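Local structure of heavy metal cation tricomponent efflux pump ZneA(CzcA-like) (Cupriavidus metallidurans, 4K0J) at residues 42-47 and 97-102; 454-459 and 849-854; 401-406 and 962-967; 129-134 and 283-288. The protein exports zinc ions in exchange for protons, as the inner-membrane RND-superfamily pump of a three-component heavy metal efflux system. All blocks are in the same frame, centred on the assembly; numbering follows the deposited sequence.

Contact 1 of 4, residues 42-47 and 97-102; sequences IADTTS and FKDGAE
T45 meets the 97-102 loop along its whole short side chain: CB and both branch atoms, OG1 and CG2, have the carbonyl oxygen of A101 as nearest neighbour across the contact. CB lies 3.7 Å from A101 O. At the branch, CG2 stands anti to the backbone N and comes within 3.3 Å of A101 O, while OG1, beside the backbone N (chi1 -38°), is 3.4 Å from A101 O and gives it a weak hydrogen bond. The main chain contributes the firmer link: F97 N donates to T45 O over 2.8 Å, with an N-H...O angle of 163°. The same T45 O lies in the plane of the F97 ring, at its edge, 3.3 Å from F97 CD1. This is where strands 46-52 and 90-97, antiparallel neighbours in one sheet, part company: residues K98 to A101 form a type II beta turn, and E102 then caps the start of helix 103-113 with its carboxylate, bonded to the backbone N of Y104 and W105. Beside the turn, D44 OD2 and D99 OD1 are 4.3 Å apart, two like charges. D44 OD2 also forms a salt bridge with K459 NZ, which probably eases the repulsion, and D99 OD2 accepts a weak hydrogen bond from R455 N.

Contact 2 of 4, residues 454-459 and 849-854; sequences QRIEYK and FENQQR
A bend at chi3 (-37°) in R455 and another at chi2 in R854 bring the two side chains across each other at about a right angle; R854 CG lies 3.1 Å above the plane of the R455 guanidinium, displaced toward its rim. The contact is aliphatic on one side: R854 CB is 3.3 Å from R455 NH2, while the charged part of R854 leads on past it. At the guanidinium edge sits E850, whose chain is extended beyond CG. Its carboxylate is nearly coplanar with the guanidinium (14° apart), but E850 OE1 to R455 NH1 is 3.7 Å, a long salt bridge. The other terminal nitrogen, R455 NH2, makes a weak hydrogen bond of 3.3 Å to E457 OE1, part of a salt bridge, completing a network in which two acidic groups probably balance R455. N851 OD1 is also near NH2 but at a poor angle for bonding; the same amide also packs against I456, whose CD1 is 3.4 Å from N851 OD1. The helical segments cross at -68°, their axes 10.5 Å apart. F546, from a loop, packs against I456, E457 and N851, F849 rests on helix 820-830, and helix 848-873 itself follows directly on strand 843-847 and runs on into a predicted transmembrane span.

Contact 3 of 4, residues 401-406 and 962-967; sequences AIVVME and LMTATV
I402 and M963 reach toward each other tip to tip, and the densest part of this contact is built round them, since these two side chains bury the largest areas in it. I402 CG1 takes the position between the backbone N and the carbonyl carbon (chi1 71°), which directs CD1 at the facing helix; there I402 CD1 meets T964 CG2 at 3.7 Å and V967 CG2 also at 3.7 Å, a methyl touching two others. In return M963, bent at chi3, lays its CE 3.7 Å from I402 CB and near the I402 carbonyl oxygen. The helices are the fourth and eleventh predicted transmembrane spans of the RND fold; their local segments run roughly antiparallel, 148° between directions, with axes 10.0 Å apart, and the side chains meet mainly through carbon atoms. Less is engaged at the margin: beside I402, V403 touches T964 through CG1, and one turn on, E406 offers its aliphatic part to M963 CE. T964 divides its two branches, the methyl facing I402 and OG1 bonding with N927 of helix 911-939 instead. On the far flank of 962-967, where L962, A965 and T966 are partly exposed, A965 points away from 401-406 and packs on T1001, while T966 OG1 turns back to L962 O.

Contact 4 of 4, residues 129-134 and 283-288; sequences PLTSPI and ITLLLK
K288 and L130 make the central link: K288 N donates to L130 O over 2.9 Å with an N-H...O angle of 150°, the donor tilted 29° out of the carbonyl plane. Beside this bond the side chains cross at about a right angle, L130 CG 3.7 Å from K288 CB, and L287 adds its CD1 at 3.5 Å from L130 O. Further along, the K288 chain bends at chi2 (59°), which carries CD to within 3.9 Å of S132 CB. T131 OG1 lies 3.0 Å from L286 O. P129 completes the first shell with a looser apolar contact, CG to L285 CD1 at 4.3 Å. Two turns shape the 129-134 segment. L130 is the centre of an inverse gamma turn, and S132 OG accepts from I134 N at 3.2 Å in an ST turn where the chain changes direction; S132 OG is also bonded to D41. The lysine ammonium is taken up by D103 in a salt bridge. Helix 103-113 packs on L130 and L287, strands 135-143 and 170-177 flank strand 280-287 in its sheet, and P77 of the second subunit touches L287.

In the fold
Contact 1 touches both contact 2 and contact 4, which do not touch each other; all three lie near the centre of the chain, whereas contact 3 lies deep among the predicted transmembrane helices, about 44 Å from contact 1 between centres. K459 links contact 2 to contact 1, probably also by a hydrogen bond to A43 O, and A43 in turn packs on S132 and P133 of contact 4; helix 103-113 borders both 1 and 4. The chemistry follows location. Among the three partly buried contacts, 1 and 4 have a main-chain bond between their segments, 4 adding apolar pairs, while contact 2 pairs a long salt bridge with side-chain packing. Contact 3, whose touching residues are all buried, joins helix to helix mainly through methyl and methylene groups.

Contact 1 of 4, residues 42-47 and 97-102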
loop_
_atom_site.group_PDB
_atom_site.type_symbol
_atom_site.label_atom_id
_atom_site.label_comp_id
_atom_site.label_asym_id
_atom_site.label_seq_id
_atom_site.Cartn_x
_atom_site.Cartn_y
_atom_site.Cartn_z
ATOM N N ILE C 42 -15.885 -16.386 5.430
ATOM C CA ILE C 42 -16.394 -16.094 6.764
ATOM C C ILE C 42 -15.288 -15.564 7.662
ATOM O O ILE C 42 -15.529 -14.731 8.531
ATOM C CB ILE C 42 -16.997 -17.369 7.394
ATOM C CG1 ILE C 42 -18.193 -17.846 6.571
ATOM C CG2 ILE C 42 -17.415 -17.135 8.823
ATOM C CD1 ILE C 42 -19.179 -16.748 6.238
ATOM N N ALA C 43 -14.073 -16.046 7.417
ATOM C CA ALA C 43 -12.903 -15.733 8.234
ATOM C C ALA C 43 -12.680 -14.247 8.473
ATOM O O ALA C 43 -13.137 -13.401 7.703
ATOM C CB ALA C 43 -11.666 -16.330 7.601
ATOM N N ASP C 44 -11.960 -13.947 9.551
ATOM C CA ASP C 44 -11.510 -12.598 9.840
ATOM C C ASP C 44 -10.055 -12.471 9.400
ATOM O O ASP C 44 -9.393 -13.475 9.135
ATOM C CB ASP C 44 -11.648 -12.305 11.333
ATOM C CG ASP C 44 -13.063 -12.519 11.838
ATOM O OD1 ASP C 44 -13.223 -13.041 12.964
ATOM O OD2 ASP C 44 -14.016 -12.166 11.109
ATOM N N THR C 45 -9.560 -11.241 9.318
ATOM C CA THR C 45 -8.193 -11.002 8.875
ATOM C C THR C 45 -7.177 -11.467 9.914
ATOM O O THR C 45 -6.974 -10.812 10.937
ATOM C CB THR C 45 -7.964 -9.523 8.596
ATOM O OG1 THR C 45 -9.136 -8.978 7.983
ATOM C CG2 THR C 45 -6.775 -9.342 7.668
ATOM N N THR C 46 -6.534 -12.599 9.639
ATOM C CA THR C 46 -5.574 -13.187 10.569
ATOM C C THR C 46 -4.258 -13.582 9.908
ATOM O O THR C 46 -4.193 -13.788 8.697
ATOM C CB THR C 46 -6.158 -14.427 11.276
ATOM O OG1 THR C 46 -5.123 -15.081 12.016
ATOM C CG2 THR C 46 -6.737 -15.403 10.260
ATOM N N SER C 47 -3.213 -13.686 10.716
ATOM C CA SER C 47 -1.916 -14.136 10.240
ATOM C C SER C 47 -1.097 -14.654 11.410
ATOM O O SER C 47 -1.152 -14.100 12.511
ATOM C CB SER C 47 -1.173 -13.004 9.535
ATOM O OG SER C 47 0.013 -13.485 8.935
ATOM N N PHE C 97 -6.796 -9.574 13.471
ATOM C CA PHE C 97 -6.877 -8.114 13.421
ATOM C C PHE C 97 -8.305 -7.587 13.526
ATOM O O PHE C 97 -9.263 -8.359 13.560
ATOM C CB PHE C 97 -6.249 -7.596 12.127
ATOM C CG PHE C 97 -4.771 -7.845 12.023
ATOM C CD1 PHE C 97 -4.285 -9.095 11.682
ATOM C CD2 PHE C 97 -3.868 -6.823 12.252
ATOM C CE1 PHE C 97 -2.927 -9.323 11.583
ATOM C CE2 PHE C 97 -2.506 -7.048 12.149
ATOM C CZ PHE C 97 -2.036 -8.299 11.814
ATOM N N LYS C 98 -8.439 -6.267 13.591
ATOM C CA LYS C 98 -9.753 -5.634 13.589
ATOM C C LYS C 98 -10.295 -5.671 12.173
ATOM O O LYS C 98 -9.560 -5.970 11.241
ATOM C CB LYS C 98 -9.668 -4.188 14.088
ATOM C CG LYS C 98 -9.991 -4.003 15.565
ATOM C CD LYS C 98 -11.452 -4.331 15.864
ATOM C CE LYS C 98 -11.778 -4.152 17.343
ATOM N NZ LYS C 98 -13.167 -4.587 17.668
ATOM N N ASP C 99 -11.580 -5.374 12.011
ATOM C CA ASP C 99 -12.187 -5.366 10.683
ATOM C C ASP C 99 -11.859 -4.096 9.902
ATOM O O ASP C 99 -11.765 -3.001 10.469
ATOM C CB ASP C 99 -13.697 -5.584 10.763
ATOM C CG ASP C 99 -14.086 -7.029 10.528
ATOM O OD1 ASP C 99 -13.218 -7.914 10.703
ATOM O OD2 ASP C 99 -15.255 -7.281 10.167
ATOM N N GLY C 100 -11.680 -4.259 8.594
ATOM C CA GLY C 100 -11.260 -3.168 7.738
ATOM C C GLY C 100 -9.760 -3.201 7.532
ATOM O O GLY C 100 -9.224 -2.507 6.667
ATOM N N ALA C 101 -9.080 -4.012 8.337
ATOM C CA ALA C 101 -7.634 -4.155 8.236
ATOM C C ALA C 101 -7.268 -4.985 7.014
ATOM O O ALA C 101 -7.521 -6.190 6.974
ATOM C CB ALA C 101 -7.068 -4.783 9.499
ATOM N N GLU C 102 -6.675 -4.329 6.021
ATOM C CA GLU C 102 -6.311 -4.980 4.769
ATOM C C GLU C 102 -5.195 -6.005 4.992
ATOM O O GLU C 102 -4.296 -5.786 5.807
ATOM C CB GLU C 102 -5.906 -3.929 3.732
ATOM C CG GLU C 102 -5.933 -4.419 2.295
ATOM C CD GLU C 102 -4.687 -5.192 1.919
ATOM O OE1 GLU C 102 -3.575 -4.635 2.066
ATOM O OE2 GLU C 102 -4.819 -6.358 1.490
#

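Contact 2 of 4, residues 454-459 and 849-854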
loop_
_atom_site.group_PDB
_atom_site.type_symbol
_atom_site.label_atom_id
_atom_site.label_comp_id
_atom_site.label_asym_id
_atom_site.label_seq_id
_atom_site.Cartn_x
_atom_site.Cartn_y
_atom_site.Cartn_z
ATOM N N GLN C 454 -21.029 -6.269 11.453
ATOM C CA GLN C 454 -19.792 -6.526 10.732
ATOM C C GLN C 454 -19.395 -7.994 10.852
ATOM O O GLN C 454 -20.225 -8.843 11.172
ATOM C CB GLN C 454 -18.678 -5.620 11.262
ATOM C CG GLN C 454 -18.993 -4.132 11.155
ATOM C CD GLN C 454 -17.986 -3.258 11.882
ATOM O OE1 GLN C 454 -17.215 -3.735 12.715
ATOM N NE2 GLN C 454 -17.989 -1.967 11.568
ATOM N N ARG C 455 -18.124 -8.281 10.588
ATOM C CA ARG C 455 -17.581 -9.636 10.681
ATOM C C ARG C 455 -18.352 -10.671 9.861
ATOM O O ARG C 455 -18.765 -10.420 8.724
ATOM C CB ARG C 455 -17.514 -10.105 12.138
ATOM C CG ARG C 455 -16.837 -9.145 13.100
ATOM C CD ARG C 455 -16.900 -9.699 14.514
ATOM N NE ARG C 455 -18.165 -10.389 14.762
ATOM C CZ ARG C 455 -18.443 -11.086 15.859
ATOM N NH1 ARG C 455 -17.547 -11.196 16.832
ATOM N NH2 ARG C 455 -19.622 -11.680 15.983
ATOM N N ILE C 456 -18.551 -11.834 10.472
ATOM C CA ILE C 456 -19.115 -12.989 9.791
ATOM C C ILE C 456 -20.601 -12.826 9.461
ATOM O O ILE C 456 -21.047 -13.216 8.378
ATOM C CB ILE C 456 -18.849 -14.289 10.595
ATOM C CG1 ILE C 456 -19.713 -14.360 11.851
ATOM C CG2 ILE C 456 -17.385 -14.365 11.009
ATOM C CD1 ILE C 456 -19.178 -15.325 12.883
ATOM N N GLU C 457 -21.361 -12.231 10.379
ATOM C CA GLU C 457 -22.794 -12.049 10.177
ATOM C C GLU C 457 -23.051 -11.019 9.086
ATOM O O GLU C 457 -24.156 -10.920 8.551
ATOM C CB GLU C 457 -23.496 -11.654 11.482
ATOM C CG GLU C 457 -23.028 -10.342 12.091
ATOM C CD GLU C 457 -21.856 -10.514 13.036
ATOM O OE1 GLU C 457 -21.293 -11.628 13.102
ATOM O OE2 GLU C 457 -21.499 -9.529 13.715
ATOM N N TYR C 458 -22.019 -10.253 8.757
ATOM C CA TYR C 458 -22.087 -9.342 7.627
ATOM C C TYR C 458 -21.660 -10.048 6.343
ATOM O O TYR C 458 -22.376 -9.993 5.345
ATOM C CB TYR C 458 -21.219 -8.108 7.870
ATOM C CG TYR C 458 -21.026 -7.240 6.647
ATOM C CD1 TYR C 458 -21.955 -6.267 6.309
ATOM C CD2 TYR C 458 -19.909 -7.390 5.834
ATOM C CE1 TYR C 458 -21.777 -5.470 5.194
ATOM C CE2 TYR C 458 -19.724 -6.605 4.721
ATOM C CZ TYR C 458 -20.657 -5.646 4.404
ATOM O OH TYR C 458 -20.460 -4.864 3.288
ATOM N N LYS C 459 -20.499 -10.705 6.372
ATOM C CA LYS C 459 -19.990 -11.410 5.191
ATOM C C LYS C 459 -21.015 -12.404 4.650
ATOM O O LYS C 459 -21.147 -12.586 3.439
ATOM C CB LYS C 459 -18.685 -12.140 5.513
ATOM C CG LYS C 459 -17.541 -11.233 5.926
ATOM C CD LYS C 459 -16.551 -11.972 6.817
ATOM C CE LYS C 459 -15.660 -10.999 7.570
ATOM N NZ LYS C 459 -14.930 -11.652 8.693
ATOM N N PHE C 849 -20.402 -17.964 21.394
ATOM C CA PHE C 849 -20.966 -17.154 22.463
ATOM C C PHE C 849 -20.793 -15.683 22.101
ATOM O O PHE C 849 -21.739 -14.894 22.178
ATOM C CB PHE C 849 -20.263 -17.474 23.786
ATOM C CG PHE C 849 -20.474 -16.442 24.862
ATOM C CD1 PHE C 849 -19.495 -15.502 25.141
ATOM C CD2 PHE C 849 -21.648 -16.413 25.598
ATOM C CE1 PHE C 849 -19.684 -14.555 26.130
ATOM C CE2 PHE C 849 -21.841 -15.469 26.589
ATOM C CZ PHE C 849 -20.859 -14.538 26.853
ATOM N N GLU C 850 -19.578 -15.324 21.696
ATOM C CA GLU C 850 -19.283 -13.959 21.284
ATOM C C GLU C 850 -20.057 -13.606 20.023
ATOM O O GLU C 850 -20.514 -12.472 19.856
ATOM C CB GLU C 850 -17.781 -13.770 21.056
ATOM C CG GLU C 850 -17.416 -12.413 20.472
ATOM C CD GLU C 850 -15.957 -12.061 20.667
ATOM O OE1 GLU C 850 -15.316 -11.614 19.691
ATOM O OE2 GLU C 850 -15.454 -12.221 21.799
ATOM N N ASN C 851 -20.198 -14.586 19.136
ATOM C CA ASN C 851 -20.998 -14.409 17.934
ATOM C C ASN C 851 -22.442 -14.045 18.292
ATOM O O ASN C 851 -23.003 -13.080 17.762
ATOM C CB ASN C 851 -20.948 -15.669 17.059
ATOM C CG ASN C 851 -19.610 -15.845 16.353
ATOM O OD1 ASN C 851 -18.825 -14.902 16.238
ATOM N ND2 ASN C 851 -19.354 -17.055 15.864
ATOM N N GLN C 852 -23.027 -14.813 19.210
ATOM C CA GLN C 852 -24.379 -14.558 19.695
ATOM C C GLN C 852 -24.491 -13.172 20.315
ATOM O O GLN C 852 -25.459 -12.451 20.065
ATOM C CB GLN C 852 -24.787 -15.607 20.731
ATOM C CG GLN C 852 -26.170 -15.383 21.335
ATOM C CD GLN C 852 -26.335 -16.052 22.691
ATOM O OE1 GLN C 852 -27.097 -17.008 22.837
ATOM N NE2 GLN C 852 -25.624 -15.545 23.694
ATOM N N GLN C 853 -23.499 -12.806 21.123
ATOM C CA GLN C 853 -23.482 -11.490 21.762
ATOM C C GLN C 853 -23.483 -10.344 20.747
ATOM O O GLN C 853 -24.329 -9.446 20.813
ATOM C CB GLN C 853 -22.292 -11.358 22.715
ATOM C CG GLN C 853 -22.492 -12.047 24.053
ATOM C CD GLN C 853 -21.433 -11.668 25.070
ATOM O OE1 GLN C 853 -20.240 -11.650 24.766
ATOM N NE2 GLN C 853 -21.867 -11.355 26.286
ATOM N N ARG C 854 -22.540 -10.379 19.811
ATOM C CA ARG C 854 -22.440 -9.339 18.794
ATOM C C ARG C 854 -23.700 -9.265 17.933
ATOM O O ARG C 854 -24.186 -8.175 17.623
ATOM C CB ARG C 854 -21.210 -9.565 17.913
ATOM C CG ARG C 854 -19.888 -9.476 18.655
ATOM C CD ARG C 854 -19.700 -8.105 19.292
ATOM N NE ARG C 854 -18.456 -8.021 20.054
ATOM C CZ ARG C 854 -18.051 -6.939 20.712
ATOM N NH1 ARG C 854 -18.792 -5.839 20.704
ATOM N NH2 ARG C 854 -16.904 -6.955 21.378
#

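Contact 3 of 4, residues 401-406 and 962-967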
loop_
_atom_site.group_PDB
_atom_site.type_symbol
_atom_site.label_atom_id
_atom_site.label_comp_id
_atom_site.label_asym_id
_atom_site.label_seq_id
_atom_site.Cartn_x
_atom_site.Cartn_y
_atom_site.Cartn_z
ATOM N N ALA C 401 -45.333 -4.038 -8.797
ATOM C CA ALA C 401 -45.925 -4.067 -10.130
ATOM C C ALA C 401 -47.339 -4.635 -10.165
ATOM O O ALA C 401 -48.184 -4.141 -10.906
ATOM C CB ALA C 401 -45.025 -4.838 -11.090
ATOM N N ILE C 402 -47.599 -5.669 -9.374
ATOM C CA ILE C 402 -48.881 -6.367 -9.459
ATOM C C ILE C 402 -50.053 -5.552 -8.914
ATOM O O ILE C 402 -51.203 -5.802 -9.272
ATOM C CB ILE C 402 -48.843 -7.751 -8.774
ATOM C CG1 ILE C 402 -48.777 -7.606 -7.254
ATOM C CG2 ILE C 402 -47.678 -8.579 -9.296
ATOM C CD1 ILE C 402 -48.719 -8.931 -6.529
ATOM N N VAL C 403 -49.765 -4.581 -8.055
ATOM C CA VAL C 403 -50.810 -3.714 -7.523
ATOM C C VAL C 403 -51.350 -2.799 -8.614
ATOM O O VAL C 403 -52.545 -2.500 -8.656
ATOM C CB VAL C 403 -50.298 -2.859 -6.354
ATOM C CG1 VAL C 403 -50.135 -3.713 -5.107
ATOM C CG2 VAL C 403 -48.989 -2.191 -6.727
ATOM N N VAL C 404 -50.455 -2.364 -9.495
ATOM C CA VAL C 404 -50.813 -1.529 -10.630
ATOM C C VAL C 404 -51.708 -2.313 -11.579
ATOM O O VAL C 404 -52.797 -1.866 -11.945
ATOM C CB VAL C 404 -49.557 -1.078 -11.390
ATOM C CG1 VAL C 404 -49.929 -0.117 -12.502
ATOM C CG2 VAL C 404 -48.559 -0.442 -10.429
ATOM N N MET C 405 -51.235 -3.495 -11.962
ATOM C CA MET C 405 -51.978 -4.399 -12.831
ATOM C C MET C 405 -53.349 -4.738 -12.256
ATOM O O MET C 405 -54.333 -4.829 -12.993
ATOM C CB MET C 405 -51.176 -5.681 -13.059
ATOM C CG MET C 405 -51.913 -6.738 -13.850
ATOM S SD MET C 405 -52.401 -6.154 -15.481
ATOM C CE MET C 405 -50.798 -5.872 -16.231
ATOM N N GLU C 406 -53.413 -4.925 -10.941
ATOM C CA GLU C 406 -54.681 -5.205 -10.276
ATOM C C GLU C 406 -55.580 -3.982 -10.368
ATOM O O GLU C 406 -56.785 -4.103 -10.585
ATOM C CB GLU C 406 -54.456 -5.587 -8.808
ATOM C CG GLU C 406 -55.551 -6.465 -8.200
ATOM C CD GLU C 406 -56.837 -5.707 -7.906
ATOM O OE1 GLU C 406 -56.778 -4.478 -7.696
ATOM O OE2 GLU C 406 -57.913 -6.344 -7.882
ATOM N N LEU C 962 -54.254 -9.686 -0.977
ATOM C CA LEU C 962 -54.143 -11.143 -1.016
ATOM C C LEU C 962 -53.116 -11.601 -2.046
ATOM O O LEU C 962 -52.352 -12.538 -1.804
ATOM C CB LEU C 962 -55.496 -11.790 -1.316
ATOM C CG LEU C 962 -56.539 -11.755 -0.199
ATOM C CD1 LEU C 962 -57.685 -12.699 -0.513
ATOM C CD2 LEU C 962 -55.905 -12.096 1.137
ATOM N N MET C 963 -53.098 -10.928 -3.193
ATOM C CA MET C 963 -52.202 -11.286 -4.285
ATOM C C MET C 963 -50.749 -11.086 -3.875
ATOM O O MET C 963 -49.925 -12.000 -3.999
ATOM C CB MET C 963 -52.529 -10.454 -5.527
ATOM C CG MET C 963 -52.216 -11.137 -6.844
ATOM S SD MET C 963 -53.015 -10.337 -8.250
ATOM C CE MET C 963 -52.344 -8.683 -8.119
ATOM N N THR C 964 -50.450 -9.892 -3.372
ATOM C CA THR C 964 -49.116 -9.572 -2.875
ATOM C C THR C 964 -48.698 -10.545 -1.779
ATOM O O THR C 964 -47.602 -11.113 -1.814
ATOM C CB THR C 964 -49.057 -8.147 -2.302
ATOM O OG1 THR C 964 -50.051 -7.997 -1.282
ATOM C CG2 THR C 964 -49.302 -7.115 -3.395
ATOM N N ALA C 965 -49.588 -10.735 -0.809
ATOM C CA ALA C 965 -49.332 -11.599 0.337
ATOM C C ALA C 965 -49.199 -13.063 -0.058
ATOM O O ALA C 965 -48.757 -13.888 0.742
ATOM C CB ALA C 965 -50.420 -11.435 1.373
ATOM N N THR C 966 -49.598 -13.388 -1.282
ATOM C CA THR C 966 -49.443 -14.748 -1.778
ATOM C C THR C 966 -48.125 -14.932 -2.518
ATOM O O THR C 966 -47.354 -15.838 -2.201
ATOM C CB THR C 966 -50.600 -15.163 -2.689
ATOM O OG1 THR C 966 -51.829 -15.102 -1.953
ATOM C CG2 THR C 966 -50.389 -16.580 -3.188
ATOM N N VAL C 967 -47.866 -14.077 -3.504
ATOM C CA VAL C 967 -46.617 -14.181 -4.255
ATOM C C VAL C 967 -45.406 -14.019 -3.341
ATOM O O VAL C 967 -44.406 -14.724 -3.490
ATOM C CB VAL C 967 -46.536 -13.169 -5.415
ATOM C CG1 VAL C 967 -47.426 -13.604 -6.560
ATOM C CG2 VAL C 967 -46.908 -11.778 -4.940
#

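Contact 4 of 4, residues 129-134 and 283-288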
loop_
_atom_site.group_PDB
_atom_site.type_symbol
_atom_site.label_atom_id
_atom_site.label_comp_id
_atom_site.label_asym_id
_atom_site.label_seq_id
_atom_site.Cartn_x
_atom_site.Cartn_y
_atom_site.Cartn_z
ATOM N N PRO C 129 1.684 -18.817 5.165
ATOM C CA PRO C 129 1.054 -18.457 3.887
ATOM C C PRO C 129 -0.235 -17.645 4.036
ATOM O O PRO C 129 -0.983 -17.828 4.996
ATOM C CB PRO C 129 0.760 -19.824 3.241
ATOM C CG PRO C 129 0.952 -20.839 4.324
ATOM C CD PRO C 129 1.978 -20.257 5.233
ATOM N N LEU C 130 -0.485 -16.751 3.083
ATOM C CA LEU C 130 -1.653 -15.877 3.129
ATOM C C LEU C 130 -2.901 -16.579 2.597
ATOM O O LEU C 130 -3.241 -16.486 1.412
ATOM C CB LEU C 130 -1.396 -14.577 2.362
ATOM C CG LEU C 130 -2.512 -13.532 2.404
ATOM C CD1 LEU C 130 -2.841 -13.140 3.828
ATOM C CD2 LEU C 130 -2.134 -12.303 1.598
ATOM N N THR C 131 -3.581 -17.279 3.496
ATOM C CA THR C 131 -4.768 -18.039 3.149
ATOM C C THR C 131 -5.785 -17.958 4.278
ATOM O O THR C 131 -5.427 -17.732 5.432
ATOM C CB THR C 131 -4.423 -19.520 2.872
ATOM O OG1 THR C 131 -5.624 -20.292 2.796
ATOM C CG2 THR C 131 -3.554 -20.087 3.984
ATOM N N SER C 132 -7.054 -18.128 3.927
ATOM C CA SER C 132 -8.135 -18.187 4.895
ATOM C C SER C 132 -8.227 -19.602 5.438
ATOM O O SER C 132 -7.827 -20.554 4.762
ATOM C CB SER C 132 -9.451 -17.797 4.220
ATOM O OG SER C 132 -10.567 -18.113 5.027
ATOM N N PRO C 133 -8.756 -19.755 6.663
ATOM C CA PRO C 133 -9.033 -21.075 7.240
ATOM C C PRO C 133 -9.988 -21.908 6.387
ATOM O O PRO C 133 -10.162 -23.096 6.654
ATOM C CB PRO C 133 -9.689 -20.738 8.581
ATOM C CG PRO C 133 -10.107 -19.311 8.462
ATOM C CD PRO C 133 -9.056 -18.682 7.621
ATOM N N ILE C 134 -10.604 -21.286 5.386
ATOM C CA ILE C 134 -11.411 -22.002 4.406
ATOM C C ILE C 134 -10.745 -21.999 3.031
ATOM O O ILE C 134 -11.416 -22.124 2.008
ATOM C CB ILE C 134 -12.812 -21.388 4.266
ATOM C CG1 ILE C 134 -12.729 -19.977 3.688
ATOM C CG2 ILE C 134 -13.523 -21.375 5.605
ATOM C CD1 ILE C 134 -14.032 -19.497 3.107
ATOM N N ILE C 283 -2.588 -30.468 0.503
ATOM C CA ILE C 283 -3.662 -29.529 0.789
ATOM C C ILE C 283 -3.451 -28.243 -0.018
ATOM O O ILE C 283 -2.515 -27.473 0.245
ATOM C CB ILE C 283 -3.707 -29.184 2.289
ATOM C CG1 ILE C 283 -3.543 -30.450 3.136
ATOM C CG2 ILE C 283 -4.994 -28.465 2.635
ATOM C CD1 ILE C 283 -3.507 -30.201 4.633
ATOM N N THR C 284 -4.312 -28.023 -1.008
ATOM C CA THR C 284 -4.200 -26.856 -1.873
ATOM C C THR C 284 -4.788 -25.639 -1.187
ATOM O O THR C 284 -5.992 -25.580 -0.925
ATOM C CB THR C 284 -4.923 -27.075 -3.202
ATOM O OG1 THR C 284 -4.448 -28.287 -3.804
ATOM C CG2 THR C 284 -4.677 -25.897 -4.141
ATOM N N LEU C 285 -3.929 -24.668 -0.899
ATOM C CA LEU C 285 -4.332 -23.517 -0.109
ATOM C C LEU C 285 -4.723 -22.339 -0.980
ATOM O O LEU C 285 -3.875 -21.722 -1.629
ATOM C CB LEU C 285 -3.217 -23.111 0.849
ATOM C CG LEU C 285 -2.693 -24.270 1.699
ATOM C CD1 LEU C 285 -1.650 -23.796 2.701
ATOM C CD2 LEU C 285 -3.845 -24.956 2.401
ATOM N N LEU C 286 -6.018 -22.037 -0.984
ATOM C CA LEU C 286 -6.548 -20.899 -1.710
ATOM C C LEU C 286 -5.944 -19.612 -1.168
ATOM O O LEU C 286 -6.092 -19.305 0.018
ATOM C CB LEU C 286 -8.073 -20.852 -1.583
ATOM C CG LEU C 286 -8.780 -19.732 -2.349
ATOM C CD1 LEU C 286 -8.881 -20.070 -3.831
ATOM C CD2 LEU C 286 -10.147 -19.461 -1.753
ATOM N N LEU C 287 -5.252 -18.881 -2.042
ATOM C CA LEU C 287 -4.723 -17.560 -1.721
ATOM C C LEU C 287 -5.857 -16.672 -1.257
ATOM O O LEU C 287 -6.961 -16.738 -1.792
ATOM C CB LEU C 287 -4.044 -16.937 -2.945
ATOM C CG LEU C 287 -3.727 -15.441 -2.871
ATOM C CD1 LEU C 287 -2.674 -15.162 -1.804
ATOM C CD2 LEU C 287 -3.294 -14.895 -4.213
ATOM N N LYS C 288 -5.583 -15.850 -0.253
ATOM C CA LYS C 288 -6.604 -14.999 0.336
ATOM C C LYS C 288 -7.227 -14.070 -0.697
ATOM O O LYS C 288 -6.528 -13.507 -1.540
ATOM C CB LYS C 288 -6.011 -14.180 1.484
ATOM C CG LYS C 288 -7.041 -13.457 2.341
ATOM C CD LYS C 288 -8.021 -14.437 2.971
ATOM C CE LYS C 288 -8.994 -13.711 3.878
ATOM N NZ LYS C 288 -8.260 -12.797 4.783
#